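Local atomic coordinates of flavoprotein (Thermotoga maritima, PDB entry 5V8S), a protein that probably acts as an FMN-dependent oxidoreductase in electron transfer, carrying a mu-oxo-diiron centre in a metallo-beta-lactamase-like domain joined to a flavodoxin-like domain. Residues 19-24 against 189-194; 35-40 against 44-49; 153-158 against 229-234; 281-286 against 356-361. The protein carries 1 engineered substitution. One frame throughout, in Å; residues are numbered along the deposited sequence.

Interaction 1: residues 19-24 against 189-194; sequences ERIFDD and EILDDS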
# COMPACT_ATOMS: atom_id res chain seq x y z
N GLU A 19 -4.80 -31.07 22.64
CA GLU A 19 -4.64 -31.23 24.08
C GLU A 19 -5.98 -31.14 24.79
O GLU A 19 -6.85 -30.34 24.43
CB GLU A 19 -3.68 -30.15 24.61
CG GLU A 19 -3.49 -30.17 26.11
CD GLU A 19 -2.19 -29.51 26.55
OE1 GLU A 19 -1.18 -29.62 25.82
OE2 GLU A 19 -2.19 -28.87 27.63
N ARG A 20 -6.15 -31.97 25.82
CA ARG A 20 -7.30 -31.84 26.69
C ARG A 20 -7.05 -30.65 27.60
O ARG A 20 -6.02 -30.59 28.29
CB ARG A 20 -7.54 -33.12 27.49
CG ARG A 20 -8.91 -33.10 28.17
CD ARG A 20 -9.27 -34.42 28.81
NE ARG A 20 -8.27 -34.84 29.77
CZ ARG A 20 -7.38 -35.80 29.57
NH1 ARG A 20 -7.35 -36.47 28.42
NH2 ARG A 20 -6.52 -36.09 30.53
N ILE A 21 -7.94 -29.66 27.56
CA ILE A 21 -7.78 -28.45 28.35
C ILE A 21 -8.76 -28.36 29.51
O ILE A 21 -8.54 -27.56 30.43
CB ILE A 21 -7.84 -27.18 27.47
CG1 ILE A 21 -9.09 -27.19 26.58
CG2 ILE A 21 -6.56 -27.04 26.63
CD1 ILE A 21 -9.38 -25.85 25.91
N PHE A 22 -9.83 -29.16 29.51
CA PHE A 22 -10.71 -29.29 30.66
C PHE A 22 -11.09 -30.75 30.80
O PHE A 22 -11.21 -31.47 29.81
CB PHE A 22 -12.00 -28.46 30.50
CG PHE A 22 -11.78 -26.99 30.62
CD1 PHE A 22 -11.77 -26.38 31.86
CD2 PHE A 22 -11.58 -26.22 29.49
CE1 PHE A 22 -11.55 -25.02 31.97
CE2 PHE A 22 -11.36 -24.86 29.60
CZ PHE A 22 -11.35 -24.26 30.83
N ASP A 23 -11.27 -31.16 32.06
CA ASP A 23 -11.74 -32.50 32.34
C ASP A 23 -13.25 -32.55 32.56
O ASP A 23 -13.88 -33.55 32.22
CB ASP A 23 -11.06 -33.06 33.59
CG ASP A 23 -9.66 -33.60 33.31
OD1 ASP A 23 -9.29 -33.75 32.12
OD2 ASP A 23 -8.93 -33.86 34.29
N ASP A 24 -13.83 -31.48 33.11
CA ASP A 24 -15.27 -31.45 33.41
C ASP A 24 -15.86 -30.15 32.87
O ASP A 24 -15.74 -29.10 33.53
CB ASP A 24 -15.55 -31.55 34.90
CG ASP A 24 -17.03 -31.75 35.19
OD1 ASP A 24 -17.83 -31.72 34.23
OD2 ASP A 24 -17.39 -31.95 36.37
N GLU A 189 4.34 -19.75 22.40
CA GLU A 189 5.00 -21.02 22.68
C GLU A 189 4.23 -21.88 23.68
O GLU A 189 4.76 -22.91 24.10
CB GLU A 189 6.41 -20.74 23.21
CG GLU A 189 7.09 -19.48 22.64
CD GLU A 189 8.60 -19.45 22.89
OE1 GLU A 189 9.14 -18.37 23.25
OE2 GLU A 189 9.26 -20.50 22.73
N ILE A 190 3.02 -21.49 24.07
CA ILE A 190 2.17 -22.29 24.96
C ILE A 190 0.72 -22.04 24.57
O ILE A 190 0.42 -21.16 23.76
CB ILE A 190 2.44 -22.02 26.46
CG1 ILE A 190 2.10 -20.59 26.86
CG2 ILE A 190 3.90 -22.35 26.82
CD1 ILE A 190 2.11 -20.43 28.41
N LEU A 191 -0.19 -22.84 25.13
CA LEU A 191 -1.60 -22.75 24.74
C LEU A 191 -2.35 -21.65 25.48
O LEU A 191 -3.32 -21.10 24.94
CB LEU A 191 -2.33 -24.07 25.01
CG LEU A 191 -2.00 -25.26 24.12
CD1 LEU A 191 -2.68 -26.52 24.63
CD2 LEU A 191 -2.46 -24.95 22.72
N ASP A 192 -2.00 -21.40 26.74
CA ASP A 192 -2.88 -20.61 27.60
C ASP A 192 -2.17 -19.43 28.25
O ASP A 192 -1.03 -19.10 27.89
CB ASP A 192 -3.54 -21.50 28.66
CG ASP A 192 -2.57 -21.98 29.73
OD1 ASP A 192 -1.35 -21.78 29.58
OD2 ASP A 192 -3.04 -22.56 30.73
N ASP A 193 -2.87 -18.77 29.17
CA ASP A 193 -2.41 -17.52 29.80
C ASP A 193 -1.68 -17.75 31.12
O ASP A 193 -1.75 -16.89 32.00
CB ASP A 193 -3.60 -16.57 29.99
CG ASP A 193 -4.66 -17.10 30.96
OD1 ASP A 193 -4.81 -18.33 31.07
OD2 ASP A 193 -5.36 -16.28 31.61
N SER A 194 -0.97 -18.87 31.27
CA SER A 194 -0.35 -19.23 32.54
C SER A 194 1.05 -18.66 32.74
O SER A 194 1.57 -18.72 33.87
CB SER A 194 -0.32 -20.76 32.68
OG SER A 194 0.41 -21.36 31.62
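Leu191 reaches from the loop 189-194 toward the strand that carries Glu19 and Ile21, and one methyl, CD1, does all the touching. Its principal neighbour is the side chain of Glu19, where CD1 stands 3.6 Å from CD and no farther than 4.0 Å from CG. It also lies 3.6 Å from OE1 and 3.8 Å from OE2 of Glu19, so the methyl rests over the flat carboxylate and is not lodged against one oxygen. Glu19 is laid out for this: CG is anti to the backbone N (chi1 177°) and the chain stays extended beyond it. Ile21, on the same side of the strand, adds a looser apolar touch from CG2 to Leu191 CD1 at 4.4 Å. Arg20 points the other way, and its NE makes a salt bridge to Asp23 OD1 of 2.8 Å. Leu191 is buried and its loop is tied by backbone bonding to Ile243, while Ile21 also packs on Leu237 and Ile243. Ile21 and Phe22 both face Ile27, which makes a classic beta bulge in the edge strand that carries Glu19. The contact joins this bulged edge of one sheet of the metallo-beta-lactamase sandwich to the loop that follows strand 175-179 of the other.

Interaction 2: residues 35-40 against 44-49; sequences DRIRYF and WEIPEG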
# COMPACT_ATOMS: atom_id res chain seq x y z
N ASP A 35 2.09 -20.54 9.90
CA ASP A 35 3.30 -19.80 9.61
C ASP A 35 3.52 -19.61 8.11
O ASP A 35 4.60 -19.17 7.70
CB ASP A 35 4.53 -20.45 10.26
CG ASP A 35 4.78 -21.86 9.78
OD1 ASP A 35 3.95 -22.41 9.04
OD2 ASP A 35 5.82 -22.43 10.15
N ARG A 36 2.52 -19.92 7.28
CA ARG A 36 2.61 -19.69 5.84
C ARG A 36 2.02 -18.34 5.46
O ARG A 36 2.57 -17.64 4.60
CB ARG A 36 1.90 -20.80 5.07
CG ARG A 36 2.54 -22.18 5.16
CD ARG A 36 1.79 -23.21 4.29
NE ARG A 36 2.08 -24.59 4.67
CZ ARG A 36 1.39 -25.65 4.26
NH1 ARG A 36 0.35 -25.49 3.43
NH2 ARG A 36 1.73 -26.86 4.65
N ILE A 37 0.91 -17.96 6.09
CA ILE A 37 0.22 -16.73 5.75
C ILE A 37 1.14 -15.54 6.03
O ILE A 37 1.91 -15.53 6.99
CB ILE A 37 -1.09 -16.66 6.55
CG1 ILE A 37 -1.95 -15.48 6.09
CG2 ILE A 37 -0.82 -16.57 8.06
CD1 ILE A 37 -3.42 -15.66 6.43
N ARG A 38 1.05 -14.53 5.16
CA ARG A 38 1.79 -13.28 5.31
C ARG A 38 0.90 -12.06 5.49
O ARG A 38 1.30 -11.11 6.18
CB ARG A 38 2.69 -13.04 4.07
CG ARG A 38 3.68 -14.19 3.85
CD ARG A 38 4.59 -13.93 2.68
NE ARG A 38 5.50 -12.85 2.96
CZ ARG A 38 6.06 -12.08 2.03
NH1 ARG A 38 5.77 -12.27 0.74
NH2 ARG A 38 6.88 -11.11 2.39
N TYR A 39 -0.31 -12.07 4.92
CA TYR A 39 -1.21 -10.93 4.92
C TYR A 39 -2.60 -11.42 5.32
O TYR A 39 -3.29 -12.05 4.51
CB TYR A 39 -1.27 -10.30 3.53
CG TYR A 39 0.11 -9.94 2.99
CD1 TYR A 39 0.88 -8.94 3.57
CD2 TYR A 39 0.66 -10.65 1.93
CE1 TYR A 39 2.14 -8.63 3.08
CE2 TYR A 39 1.93 -10.35 1.43
CZ TYR A 39 2.65 -9.34 2.00
OH TYR A 39 3.90 -9.05 1.53
N PHE A 40 -3.02 -11.13 6.54
CA PHE A 40 -4.34 -11.56 6.96
C PHE A 40 -5.40 -10.77 6.20
O PHE A 40 -5.26 -9.57 5.99
CB PHE A 40 -4.51 -11.39 8.47
CG PHE A 40 -5.62 -12.22 9.03
CD1 PHE A 40 -5.51 -13.59 9.00
CD2 PHE A 40 -6.76 -11.63 9.55
CE1 PHE A 40 -6.54 -14.38 9.49
CE2 PHE A 40 -7.80 -12.41 10.03
CZ PHE A 40 -7.66 -13.80 10.01
N TRP A 44 -3.33 -7.40 5.91
CA TRP A 44 -2.64 -7.00 7.14
C TRP A 44 -1.36 -7.81 7.33
O TRP A 44 -1.38 -9.03 7.45
CB TRP A 44 -3.55 -7.13 8.36
CG TRP A 44 -4.87 -6.51 8.13
CD1 TRP A 44 -6.07 -7.16 8.15
CD2 TRP A 44 -5.16 -5.14 7.84
NE1 TRP A 44 -7.08 -6.28 7.86
CE2 TRP A 44 -6.55 -5.04 7.65
CE3 TRP A 44 -4.37 -4.00 7.67
CZ2 TRP A 44 -7.18 -3.84 7.32
CZ3 TRP A 44 -5.00 -2.79 7.34
CH2 TRP A 44 -6.39 -2.73 7.17
N GLU A 45 -0.23 -7.11 7.34
CA GLU A 45 1.08 -7.75 7.48
C GLU A 45 1.21 -8.43 8.84
O GLU A 45 1.21 -7.75 9.88
CB GLU A 45 2.15 -6.69 7.33
CG GLU A 45 2.06 -5.85 6.05
CD GLU A 45 1.27 -4.52 6.21
OE1 GLU A 45 0.33 -4.42 7.05
OE2 GLU A 45 1.59 -3.56 5.46
N ILE A 46 1.36 -9.75 8.84
CA ILE A 46 1.50 -10.53 10.07
C ILE A 46 2.67 -11.50 9.95
O ILE A 46 2.48 -12.72 9.88
CB ILE A 46 0.18 -11.26 10.47
CG1 ILE A 46 -0.39 -12.11 9.32
CG2 ILE A 46 -0.83 -10.24 10.92
CD1 ILE A 46 -1.44 -13.15 9.84
N PRO A 47 3.91 -11.00 9.95
CA PRO A 47 5.06 -11.92 10.00
C PRO A 47 5.04 -12.85 11.20
O PRO A 47 5.69 -13.91 11.16
CB PRO A 47 6.27 -10.97 10.04
CG PRO A 47 5.72 -9.67 10.50
CD PRO A 47 4.31 -9.59 10.00
N GLU A 48 4.33 -12.50 12.27
CA GLU A 48 4.26 -13.34 13.46
C GLU A 48 3.28 -14.49 13.32
O GLU A 48 3.24 -15.35 14.22
CB GLU A 48 3.85 -12.50 14.66
CG GLU A 48 2.43 -11.94 14.61
CD GLU A 48 2.33 -10.53 14.01
OE1 GLU A 48 2.93 -10.27 12.94
OE2 GLU A 48 1.66 -9.68 14.65
N GLY A 49 2.45 -14.51 12.27
CA GLY A 49 1.51 -15.59 12.08
C GLY A 49 0.25 -15.46 12.91
O GLY A 49 0.03 -14.52 13.68
O HOH W 1 3.94 -14.35 8.14
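Tyr39 and Phe40 run antiparallel to Trp44 and Glu45, and three backbone bonds join the two segments. Phe40 and Trp44 form the hydrogen-bonded pair: Phe40 N donates to Trp44 O at 2.8 Å. Trp44 N answers with a bond to Phe40 O at 2.9 Å. One step on, Ile46 N reaches Arg38 O at 3.0 Å. Phe40 O is also approached by the indole of Trp44, whose CD1 lies 3.3 Å away.

On the side of Phe40, Ile46 fills in. Its CG1 sits between the backbone N and the carbonyl carbon (chi1 53°), and this steers CD1 across to Phe40 CB at 3.8 Å and Ile37 CG2 at 3.9 Å. On the other side Glu45 CG meets the edge of the Tyr39 ring, 4.1 Å from CE1. Where the strands part, a water donates to both Ile37 O and Ile46 O, and a type I turn from Ile46 to Gly49 swings the chain away.

Outside this shell, Glu45 OE2 takes the backbone N of Ile310, while Trp44 NE1 is held by Glu41. Tyr39 makes a cation-pi contact with Arg307 of the second subunit, and Trp44 packs on Tyr330 of that subunit. This is a short beta hairpin with a three-residue connection, set at the subunit interface with the Phe40 side chain about 5 Å from the bound mu-oxo-diiron, beside the diiron pocket of this flavodiiron protein's metallo-beta-lactamase-like domain.

Interaction 3: residues 153-158 against 229-234; sequences KFKFVM and SSLKIK
Lys155 NZ is gripped twice, by a salt bridge to Glu146 OE2 and by a hydrogen bond to Gly144 O, and the chain that leads to it forms one side of the contact with Leu231. From its backbone the lysine runs out fully extended through CE, with CG anti to the backbone N (chi1 -177°), and bends only at the last torsion to bring NZ to its two acceptors. The methylene CD is therefore left alongside Leu231, at 4.3 Å from CD2. The other methyl of the leucine serves a second neighbour: CD1 meets Val157 CG2 at 4.2 Å. Leu231 thus straddles two residues that lie two apart on the same face of the strand, one methyl to each.

Strand 152-158 belongs to the second sheet of the metallo-beta-lactamase sandwich, and its side chains alternate between two environments. Phe154 and Phe156 point inward, packing on Ile94 of the seven-stranded sheet; Lys155 and Val157 point outward, toward the connection from helix 218-228 to strand 235-238. Leu231 comes from that connection, and Val157 also packs on Lys227 and Leu228 at the end of the helix.

The backbones stay well apart, with 10.4 Å between Val157 CA and Leu231 CA, so side chains alone bridge the gap. About 89 Å² is buried in all, and the touch is purely apolar. Within the sheet, backbone bonds tie Lys155 to Tyr171 and Val157 to Val169, both on the adjoining strand 168-172.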
# COMPACT_ATOMS: atom_id res chain seq x y z
N LYS A 153 -26.14 -27.47 29.41
CA LYS A 153 -26.82 -26.32 28.84
C LYS A 153 -25.83 -25.49 28.03
O LYS A 153 -24.87 -24.95 28.59
CB LYS A 153 -27.39 -25.50 29.99
CG LYS A 153 -28.14 -24.25 29.60
CD LYS A 153 -28.57 -23.48 30.86
CE LYS A 153 -29.49 -24.30 31.78
NZ LYS A 153 -30.74 -24.80 31.12
N PHE A 154 -26.05 -25.39 26.72
CA PHE A 154 -25.30 -24.48 25.86
C PHE A 154 -26.14 -23.23 25.62
O PHE A 154 -27.29 -23.34 25.22
CB PHE A 154 -25.05 -25.14 24.50
CG PHE A 154 -23.97 -26.20 24.52
CD1 PHE A 154 -24.20 -27.45 25.07
CD2 PHE A 154 -22.71 -25.95 23.98
CE1 PHE A 154 -23.23 -28.42 25.08
CE2 PHE A 154 -21.73 -26.92 23.98
CZ PHE A 154 -21.99 -28.17 24.54
N LYS A 155 -25.58 -22.06 25.88
CA LYS A 155 -26.30 -20.81 25.73
C LYS A 155 -25.64 -20.00 24.62
O LYS A 155 -24.42 -19.84 24.61
CB LYS A 155 -26.26 -20.02 27.04
CG LYS A 155 -27.05 -18.72 27.01
CD LYS A 155 -27.08 -18.04 28.37
CE LYS A 155 -28.11 -16.93 28.40
NZ LYS A 155 -29.50 -17.45 28.15
N PHE A 156 -26.44 -19.51 23.68
CA PHE A 156 -25.93 -18.80 22.52
C PHE A 156 -26.26 -17.32 22.65
O PHE A 156 -27.42 -16.94 22.86
CB PHE A 156 -26.50 -19.40 21.23
CG PHE A 156 -26.17 -20.85 21.10
CD1 PHE A 156 -24.95 -21.24 20.61
CD2 PHE A 156 -27.04 -21.82 21.57
CE1 PHE A 156 -24.60 -22.57 20.54
CE2 PHE A 156 -26.70 -23.15 21.49
CZ PHE A 156 -25.47 -23.53 20.98
N VAL A 157 -25.23 -16.49 22.52
CA VAL A 157 -25.37 -15.05 22.69
C VAL A 157 -24.92 -14.40 21.39
O VAL A 157 -23.75 -14.52 21.00
CB VAL A 157 -24.52 -14.56 23.87
CG1 VAL A 157 -24.63 -13.06 24.00
CG2 VAL A 157 -24.93 -15.28 25.17
N MET A 158 -25.83 -13.69 20.74
CA MET A 158 -25.47 -12.99 19.51
C MET A 158 -24.59 -11.79 19.84
O MET A 158 -24.91 -11.00 20.74
CB MET A 158 -26.72 -12.52 18.77
CG MET A 158 -27.70 -13.63 18.39
SD MET A 158 -27.01 -15.02 17.48
CE MET A 158 -27.03 -16.30 18.74
N SER A 229 -21.29 -9.22 30.29
CA SER A 229 -20.96 -8.91 31.67
C SER A 229 -21.96 -9.50 32.66
O SER A 229 -21.66 -9.57 33.85
CB SER A 229 -20.89 -7.39 31.87
OG SER A 229 -22.18 -6.82 31.86
N SER A 230 -23.13 -9.92 32.20
CA SER A 230 -24.10 -10.58 33.07
C SER A 230 -23.85 -12.08 33.21
O SER A 230 -24.61 -12.75 33.91
CB SER A 230 -25.52 -10.37 32.54
OG SER A 230 -25.77 -11.22 31.43
N LEU A 231 -22.82 -12.61 32.57
CA LEU A 231 -22.48 -14.01 32.64
C LEU A 231 -21.21 -14.16 33.46
O LEU A 231 -20.29 -13.34 33.35
CB LEU A 231 -22.22 -14.57 31.24
CG LEU A 231 -23.43 -14.63 30.31
CD1 LEU A 231 -22.98 -14.97 28.90
CD2 LEU A 231 -24.47 -15.64 30.80
N LYS A 232 -21.15 -15.20 34.28
CA LYS A 232 -19.93 -15.53 34.99
C LYS A 232 -19.00 -16.23 34.01
O LYS A 232 -19.32 -17.32 33.52
CB LYS A 232 -20.23 -16.41 36.20
CG LYS A 232 -19.00 -17.02 36.86
CD LYS A 232 -17.99 -15.97 37.30
CE LYS A 232 -16.69 -16.62 37.79
NZ LYS A 232 -15.63 -15.63 38.13
N ILE A 233 -17.88 -15.61 33.68
CA ILE A 233 -16.94 -16.17 32.72
C ILE A 233 -15.76 -16.74 33.48
O ILE A 233 -15.01 -15.99 34.14
CB ILE A 233 -16.50 -15.14 31.67
CG1 ILE A 233 -17.71 -14.66 30.86
CG2 ILE A 233 -15.46 -15.76 30.75
CD1 ILE A 233 -17.40 -13.60 29.84
N LYS A 234 -15.57 -18.05 33.40
CA LYS A 234 -14.42 -18.70 34.02
C LYS A 234 -13.29 -18.98 33.04
O LYS A 234 -12.14 -19.14 33.47
CB LYS A 234 -14.85 -19.96 34.78
CG LYS A 234 -15.02 -21.24 33.99
CD LYS A 234 -15.37 -22.40 34.93
CE LYS A 234 -15.41 -23.74 34.20
NZ LYS A 234 -16.03 -24.84 35.02

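Interaction 4: residues 281-286 against 356-361; sequences NVMKKA and LVFGVH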
# COMPACT_ATOMS: atom_id res chain seq x y z
N ASN A 281 13.30 16.49 7.72
CA ASN A 281 14.02 17.47 8.51
C ASN A 281 13.12 18.13 9.54
O ASN A 281 13.53 18.33 10.70
CB ASN A 281 14.59 18.53 7.58
CG ASN A 281 15.80 18.03 6.83
OD1 ASN A 281 16.24 16.89 7.04
ND2 ASN A 281 16.34 18.86 5.95
N VAL A 282 11.90 18.49 9.15
CA VAL A 282 10.96 19.08 10.10
C VAL A 282 10.54 18.06 11.14
O VAL A 282 10.44 18.37 12.33
CB VAL A 282 9.76 19.71 9.38
CG1 VAL A 282 8.65 20.05 10.40
CG2 VAL A 282 10.19 20.96 8.61
N MET A 283 10.26 16.82 10.71
CA MET A 283 9.74 15.85 11.67
C MET A 283 10.79 15.42 12.68
O MET A 283 10.46 15.17 13.84
CB MET A 283 9.10 14.68 10.92
CG MET A 283 7.98 15.10 9.94
SD MET A 283 6.72 16.24 10.63
CE MET A 283 6.00 15.06 11.66
N LYS A 284 12.06 15.38 12.28
CA LYS A 284 13.14 15.14 13.23
C LYS A 284 13.13 16.18 14.34
O LYS A 284 13.23 15.84 15.53
CB LYS A 284 14.47 15.15 12.48
CG LYS A 284 15.71 15.22 13.34
CD LYS A 284 15.81 14.00 14.22
CE LYS A 284 17.01 14.09 15.16
NZ LYS A 284 17.08 12.89 16.02
N LYS A 285 12.95 17.45 13.98
CA LYS A 285 12.88 18.50 14.99
C LYS A 285 11.63 18.38 15.85
O LYS A 285 11.68 18.64 17.05
CB LYS A 285 12.98 19.88 14.32
CG LYS A 285 14.33 20.09 13.67
CD LYS A 285 14.34 21.33 12.79
CE LYS A 285 15.75 21.64 12.28
NZ LYS A 285 15.76 22.76 11.31
N ALA A 286 10.50 17.99 15.25
CA ALA A 286 9.27 17.79 16.02
C ALA A 286 9.43 16.64 17.01
O ALA A 286 8.98 16.73 18.16
CB ALA A 286 8.11 17.52 15.05
N LEU A 356 -1.73 16.84 15.48
CA LEU A 356 -1.03 17.93 14.81
C LEU A 356 -0.76 17.53 13.38
O LEU A 356 -0.38 16.38 13.12
CB LEU A 356 0.34 18.20 15.45
CG LEU A 356 0.37 18.68 16.90
CD1 LEU A 356 1.81 18.82 17.37
CD2 LEU A 356 -0.40 19.98 17.05
N VAL A 357 -0.92 18.47 12.45
CA VAL A 357 -0.61 18.25 11.04
C VAL A 357 0.50 19.21 10.65
O VAL A 357 0.41 20.42 10.92
CB VAL A 357 -1.84 18.44 10.14
CG1 VAL A 357 -1.43 18.27 8.65
CG2 VAL A 357 -2.94 17.46 10.52
N PHE A 358 1.57 18.66 10.09
CA PHE A 358 2.61 19.42 9.42
C PHE A 358 2.52 19.06 7.94
O PHE A 358 2.46 17.89 7.58
CB PHE A 358 4.00 19.01 9.94
CG PHE A 358 4.26 19.36 11.38
CD1 PHE A 358 3.72 18.62 12.41
CD2 PHE A 358 5.09 20.42 11.72
CE1 PHE A 358 3.98 18.94 13.74
CE2 PHE A 358 5.35 20.74 13.04
CZ PHE A 358 4.80 20.01 14.05
N GLY A 359 2.51 20.06 7.08
CA GLY A 359 2.35 19.77 5.66
C GLY A 359 3.07 20.77 4.79
O GLY A 359 3.16 21.96 5.13
N VAL A 360 3.59 20.28 3.67
CA VAL A 360 4.21 21.14 2.67
C VAL A 360 3.13 21.96 1.99
O VAL A 360 2.01 21.49 1.75
CB VAL A 360 4.94 20.25 1.66
CG1 VAL A 360 5.38 21.07 0.48
CG2 VAL A 360 6.13 19.58 2.35
N HIS A 361 3.48 23.20 1.64
CA HIS A 361 2.60 24.06 0.85
C HIS A 361 2.91 23.81 -0.62
O HIS A 361 3.91 24.30 -1.15
CB HIS A 361 2.83 25.52 1.21
CG HIS A 361 1.95 26.47 0.46
ND1 HIS A 361 0.63 26.19 0.17
CD2 HIS A 361 2.20 27.70 -0.05
CE1 HIS A 361 0.11 27.20 -0.50
NE2 HIS A 361 1.04 28.13 -0.65
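In the flavodoxin-like domain, a parallel five-stranded sheet flanked by helices, helix 278-292 packs against strand 354-360 through the ring of Phe358. The axes of the short segments approach to 10.2 Å, and their directions are 156° apart, close to antiparallel, as expected for a helix lying on a parallel alpha/beta sheet. Phe358 points at the helix and meets three of its side chains. Val282 sends CG1, anti to its own backbone N at chi1 168°, to Phe358 CD2 at 3.8 Å. Ala286, one turn further on, brings CB within 4.3 Å of CZ at the far end of the ring. Bends at the second and third torsions of Met283 bring its sulfur to the base of the same side chain: SD is 3.9 Å from Phe358 CB. The sulfur is 4.6 Å from the ring centroid and 33° off the ring normal, an oblique Met-aromatic contact. Beyond the pair, Ile324 of the neighbouring strand packs on both Met283 and Phe358, while Ile398 of helix 395-409 touches Val282 and Ala286. All four contacting residues are buried. With only hydrocarbon, sulfur and an aromatic ring meeting here, the helix is seated on the sheet by dispersion and shape, and the polarisable sulfur beside the ring probably strengthens the dispersion term.

In the fold
Interactions 1, 2 and 3 lie in the metallo-beta-lactamase-like half and interaction 4 in the flavodoxin-like half. Along the chain, interaction 2 nests inside the loop closed by interaction 1, interaction 3 interleaves with interaction 1, and interaction 4 follows. Interactions 1 and 3 are neighbours, centres about 20 Å apart: the loop of interaction 1 follows strand 175-179 and that of interaction 3 precedes strand 235-238, adjacent strands of the five-stranded sheet, which also holds strand 152-158. Interaction 2, near the diiron centre, is centred about 24 Å from the centre of interaction 1. Interaction 4, its centre about 49 and 50 Å from those of interactions 1 and 3, belongs to the packing of the flavodoxin-like domain.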